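Local coordinates for protein yersinopine dehydrogenase (Yersinia pestis, PDB 6C4M) that catalyses the NADPH-dependent reductive condensation of pyruvate with a histidine-containing amino acid intermediate, the last step in making the metallophore yersinopine, at residues Y73-G78 / Q84-V89; L273-Q278 / I442-E447. One frame throughout, in Å; residues are numbered along the deposited sequence.

Interaction 1 (Y73-G78 / Q84-V89)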
# COMPACT_ATOMS: atom_id res chain seq x y z
N TYR A 73 -10.74 -38.04 5.70
CA TYR A 73 -11.90 -37.23 5.36
C TYR A 73 -11.47 -35.88 4.81
O TYR A 73 -10.51 -35.28 5.31
CB TYR A 73 -12.80 -37.03 6.58
CG TYR A 73 -13.40 -38.32 7.09
CD1 TYR A 73 -14.57 -38.82 6.54
CD2 TYR A 73 -12.79 -39.04 8.10
CE1 TYR A 73 -15.12 -40.01 6.98
CE2 TYR A 73 -13.34 -40.23 8.56
CZ TYR A 73 -14.51 -40.70 8.00
OH TYR A 73 -15.06 -41.89 8.44
N LEU A 74 -12.18 -35.41 3.78
CA LEU A 74 -11.86 -34.17 3.10
C LEU A 74 -13.15 -33.42 2.78
O LEU A 74 -14.17 -34.02 2.43
CB LEU A 74 -11.09 -34.40 1.79
CG LEU A 74 -10.82 -33.21 0.85
CD1 LEU A 74 -9.72 -32.29 1.33
CD2 LEU A 74 -10.48 -33.77 -0.52
N GLN A 75 -13.08 -32.10 2.87
CA GLN A 75 -14.18 -31.23 2.48
C GLN A 75 -13.68 -30.11 1.57
O GLN A 75 -12.61 -29.54 1.80
CB GLN A 75 -14.88 -30.62 3.70
CG GLN A 75 -15.56 -31.65 4.58
CD GLN A 75 -16.57 -31.04 5.52
OE1 GLN A 75 -17.66 -31.59 5.73
NE2 GLN A 75 -16.23 -29.90 6.10
N GLY A 76 -14.46 -29.82 0.55
CA GLY A 76 -14.21 -28.66 -0.27
C GLY A 76 -14.95 -27.44 0.28
O GLY A 76 -16.01 -27.55 0.88
N THR A 77 -14.37 -26.28 0.02
CA THR A 77 -14.73 -25.06 0.73
C THR A 77 -14.54 -23.88 -0.21
O THR A 77 -13.67 -23.89 -1.08
CB THR A 77 -13.87 -24.97 1.99
OG1 THR A 77 -14.64 -25.46 3.10
CG2 THR A 77 -13.38 -23.59 2.27
N GLY A 78 -15.38 -22.86 -0.04
CA GLY A 78 -15.35 -21.71 -0.94
C GLY A 78 -15.39 -22.15 -2.39
O GLY A 78 -16.23 -22.98 -2.79
N GLN A 84 -14.76 -30.22 -5.41
CA GLN A 84 -14.41 -31.04 -4.25
C GLN A 84 -15.53 -30.94 -3.22
O GLN A 84 -15.75 -29.88 -2.63
CB GLN A 84 -13.08 -30.59 -3.63
CG GLN A 84 -12.57 -31.52 -2.54
CD GLN A 84 -12.37 -32.93 -3.05
OE1 GLN A 84 -11.54 -33.18 -3.93
NE2 GLN A 84 -13.16 -33.86 -2.53
N LYS A 85 -16.23 -32.05 -3.00
CA LYS A 85 -17.28 -32.15 -2.00
C LYS A 85 -16.79 -33.05 -0.87
O LYS A 85 -15.61 -33.41 -0.81
CB LYS A 85 -18.57 -32.68 -2.62
CG LYS A 85 -19.10 -31.88 -3.81
CD LYS A 85 -19.38 -30.44 -3.45
CE LYS A 85 -20.24 -29.75 -4.52
NZ LYS A 85 -19.64 -29.84 -5.89
N GLU A 86 -17.69 -33.41 0.04
CA GLU A 86 -17.33 -34.28 1.15
C GLU A 86 -16.93 -35.64 0.61
O GLU A 86 -17.70 -36.29 -0.11
CB GLU A 86 -18.48 -34.41 2.14
CG GLU A 86 -18.84 -33.08 2.80
CD GLU A 86 -19.94 -33.21 3.84
OE1 GLU A 86 -20.33 -32.17 4.42
OE2 GLU A 86 -20.41 -34.35 4.08
N SER A 87 -15.71 -36.06 0.94
CA SER A 87 -15.15 -37.31 0.45
C SER A 87 -14.43 -38.02 1.58
O SER A 87 -14.01 -37.42 2.57
CB SER A 87 -14.17 -37.09 -0.70
OG SER A 87 -14.72 -36.29 -1.72
N SER A 88 -14.27 -39.32 1.38
CA SER A 88 -13.54 -40.19 2.28
C SER A 88 -12.69 -41.13 1.45
O SER A 88 -13.07 -41.50 0.34
CB SER A 88 -14.49 -41.01 3.16
OG SER A 88 -15.24 -41.90 2.35
N VAL A 89 -11.55 -41.53 2.00
CA VAL A 89 -10.63 -42.42 1.28
C VAL A 89 -9.99 -43.39 2.26
O VAL A 89 -9.59 -43.01 3.36
CB VAL A 89 -9.56 -41.62 0.51
CG1 VAL A 89 -8.72 -40.78 1.47
CG2 VAL A 89 -8.69 -42.56 -0.30
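Leu74 and Ser87 form the antiparallel hydrogen-bonded pair of a β hairpin: Leu74 N donates to Ser87 O at 3.0 Å, and Ser87 N returns a bond to Leu74 O, also 3.0 Å. Both bonds are close to straight, at 160° and 165°. The adjoining pair, Tyr73 with Ser88, is non-hydrogen-bonded, and there Ser88 CB rests 4.0 Å from CE1 of the Tyr73 ring. CA-H···O contacts add to these bonds: Glu86 CA lies 3.4 Å from Leu74 O, the oxygen that Ser87 N already bonds, and further along, the bare CA of Gly76 comes within 3.1 Å of Gln84 O, an approach that the absence of a side chain permits.

Among side chains, Gln84 bends at chi2 (58°) and turns its amide flat toward Leu74, whose CD2 sits over the amide face, 3.3 Å from Gln84 CD. The amide's rotation is fixed from two ends, by Gln84 NE2 bonding to a lone pair of Lys85 O at 3.0 Å and by OE1 accepting from Gln36. On the other face of the hairpin Gln75 and Glu86 run side by side, with CG of Gln75 4.0 Å from CG of Glu86.

Helix 32-44 packs against the Leu74 and Ser87 side, while strand 203-217 pairs in parallel with strand 71-76, so the hairpin extends the large mixed sheet.

Interaction 2 (L273-Q278 / I442-E447); sequences LFYPEQ and IDRVGE
Phe274 O is gripped by two donors at the end of helix 267-274. A water gives it the shorter bond, 2.8 Å from water 1 to Phe274 O, and Arg444 NH2 adds a weak one at 3.3 Å from the same oxygen, arriving near the plane of the guanidinium. The water in turn accepts from Arg444 NE at 3.2 Å, so two nitrogens of the one arginine reach the carbonyl, one directly and one through solvent.

The same guanidinium lies nearly flat on the ring of Tyr275, with centres 4.1 Å apart and planes only 15° from parallel. The stack is also an off-centre cation-pi contact: NH2 stands over the ring near its rim, 3.5 Å from Tyr275 CE1, and the phenol oxygen lies over the guanidinium face without bonding to NH1. Arg444 manages both tasks by bending at chi3 (-73°), which swings its flat end across the tyrosine.

An arginine near the C-terminal end of helix 425-445 thus reaches a last-turn carbonyl of helix 267-274, joining two helix ends that are far apart in sequence. Tyr275 is the first residue to leave helical geometry and opens a type I β turn to Gln278, and the cation near the helix end probably interacts favourably with its dipole. Beneath this polar layer the Phe274 ring takes Leu273 CD2 over one face and packs on Phe434, Ala437, Leu438 and Phe441 of helix 425-445. Arg444 and Tyr275 also touch a crystal neighbour, so their exact pose may partly reflect the lattice.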
# COMPACT_ATOMS: atom_id res chain seq x y z
N LEU A 273 10.55 -13.01 14.82
CA LEU A 273 10.74 -14.45 14.90
C LEU A 273 11.51 -14.82 16.16
O LEU A 273 11.15 -15.77 16.87
CB LEU A 273 11.48 -14.91 13.65
CG LEU A 273 12.18 -16.26 13.72
CD1 LEU A 273 11.12 -17.35 13.81
CD2 LEU A 273 13.04 -16.42 12.50
N PHE A 274 12.58 -14.08 16.45
CA PHE A 274 13.50 -14.46 17.50
C PHE A 274 13.23 -13.79 18.85
O PHE A 274 13.89 -14.15 19.83
CB PHE A 274 14.94 -14.16 17.07
CG PHE A 274 15.50 -15.13 16.08
CD1 PHE A 274 15.64 -16.49 16.39
CD2 PHE A 274 15.90 -14.69 14.84
CE1 PHE A 274 16.17 -17.40 15.46
CE2 PHE A 274 16.43 -15.57 13.91
CZ PHE A 274 16.57 -16.94 14.22
N TYR A 275 12.31 -12.81 18.91
CA TYR A 275 11.87 -12.17 20.15
C TYR A 275 10.38 -12.46 20.30
O TYR A 275 9.53 -11.59 20.02
CB TYR A 275 12.14 -10.67 20.12
CG TYR A 275 13.60 -10.32 20.24
CD1 TYR A 275 14.40 -10.26 19.11
CD2 TYR A 275 14.18 -10.08 21.50
CE1 TYR A 275 15.76 -9.94 19.22
CE2 TYR A 275 15.54 -9.79 21.61
CZ TYR A 275 16.31 -9.70 20.47
OH TYR A 275 17.65 -9.40 20.56
N PRO A 276 10.02 -13.67 20.73
CA PRO A 276 8.62 -14.10 20.63
C PRO A 276 7.65 -13.27 21.41
O PRO A 276 6.44 -13.46 21.25
CB PRO A 276 8.66 -15.53 21.18
CG PRO A 276 9.84 -15.57 22.05
CD PRO A 276 10.86 -14.67 21.39
N GLU A 277 8.13 -12.36 22.26
CA GLU A 277 7.24 -11.58 23.09
C GLU A 277 6.75 -10.31 22.42
O GLU A 277 5.80 -9.69 22.92
CB GLU A 277 7.93 -11.24 24.42
CG GLU A 277 7.09 -11.55 25.64
CD GLU A 277 6.51 -12.95 25.61
OE1 GLU A 277 7.28 -13.93 25.46
OE2 GLU A 277 5.26 -13.08 25.69
N GLN A 278 7.36 -9.90 21.31
CA GLN A 278 6.86 -8.74 20.59
C GLN A 278 5.43 -8.96 20.10
O GLN A 278 4.98 -10.08 19.88
CB GLN A 278 7.69 -8.44 19.36
CG GLN A 278 9.08 -7.98 19.64
CD GLN A 278 9.78 -7.50 18.39
OE1 GLN A 278 10.90 -7.00 18.48
NE2 GLN A 278 9.13 -7.63 17.22
N ILE A 442 20.66 -18.19 19.71
CA ILE A 442 21.20 -19.36 20.39
C ILE A 442 21.98 -18.93 21.63
O ILE A 442 21.98 -19.63 22.65
CB ILE A 442 22.09 -20.18 19.42
CG1 ILE A 442 21.21 -20.83 18.35
CG2 ILE A 442 22.96 -21.23 20.20
CD1 ILE A 442 21.99 -21.40 17.20
N ASP A 443 22.65 -17.78 21.57
CA ASP A 443 23.41 -17.32 22.73
C ASP A 443 22.48 -16.88 23.85
O ASP A 443 22.77 -17.09 25.04
CB ASP A 443 24.35 -16.17 22.33
CG ASP A 443 25.47 -16.62 21.42
OD1 ASP A 443 25.71 -17.84 21.33
OD2 ASP A 443 26.13 -15.76 20.79
N ARG A 444 21.36 -16.24 23.52
CA ARG A 444 20.41 -15.83 24.54
C ARG A 444 19.84 -17.03 25.28
O ARG A 444 19.71 -17.00 26.51
CB ARG A 444 19.27 -15.03 23.90
CG ARG A 444 19.69 -13.67 23.42
CD ARG A 444 18.47 -12.77 23.28
NE ARG A 444 17.61 -13.10 22.13
CZ ARG A 444 17.93 -12.84 20.86
NH1 ARG A 444 19.11 -12.31 20.57
NH2 ARG A 444 17.07 -13.11 19.88
N VAL A 445 19.46 -18.08 24.55
CA VAL A 445 18.77 -19.20 25.17
C VAL A 445 19.73 -20.31 25.60
O VAL A 445 19.34 -21.16 26.41
CB VAL A 445 17.72 -19.82 24.23
CG1 VAL A 445 16.67 -18.79 23.81
CG2 VAL A 445 18.40 -20.43 23.01
N GLY A 446 20.96 -20.33 25.07
CA GLY A 446 21.82 -21.49 25.27
C GLY A 446 21.68 -22.61 24.24
O GLY A 446 20.60 -23.16 24.00
N GLU A 447 22.84 -22.96 23.66
CA GLU A 447 22.93 -24.04 22.68
C GLU A 447 22.36 -25.36 23.21
O GLU A 447 21.73 -26.12 22.47
CB GLU A 447 24.40 -24.20 22.26
CG GLU A 447 24.71 -25.39 21.33
CD GLU A 447 25.87 -25.10 20.35
OE1 GLU A 447 26.45 -24.01 20.41
OE2 GLU A 447 26.16 -25.97 19.50
O HOH W 1 14.72 -14.47 22.53

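The two contacts illustrate short- and long-range closure within one chain. Only five residues lie between the segments of interaction 1, against 163 for interaction 2, which begins after the first has closed. Their centres stand 40 Å apart, with nearest atoms about 28 Å apart, and they do not touch. Interaction 1 is nearer the cofactor without touching it: the Leu74 side chain is about 10 Å from bound NADP and about 4 Å from the side chain of the NADP-binding Thr172, and the helix 32-44 on which it packs starts within the NADP-binding run Ala30 to Ala33. Interaction 2 lies away from the annotated sites and joins two helix ends.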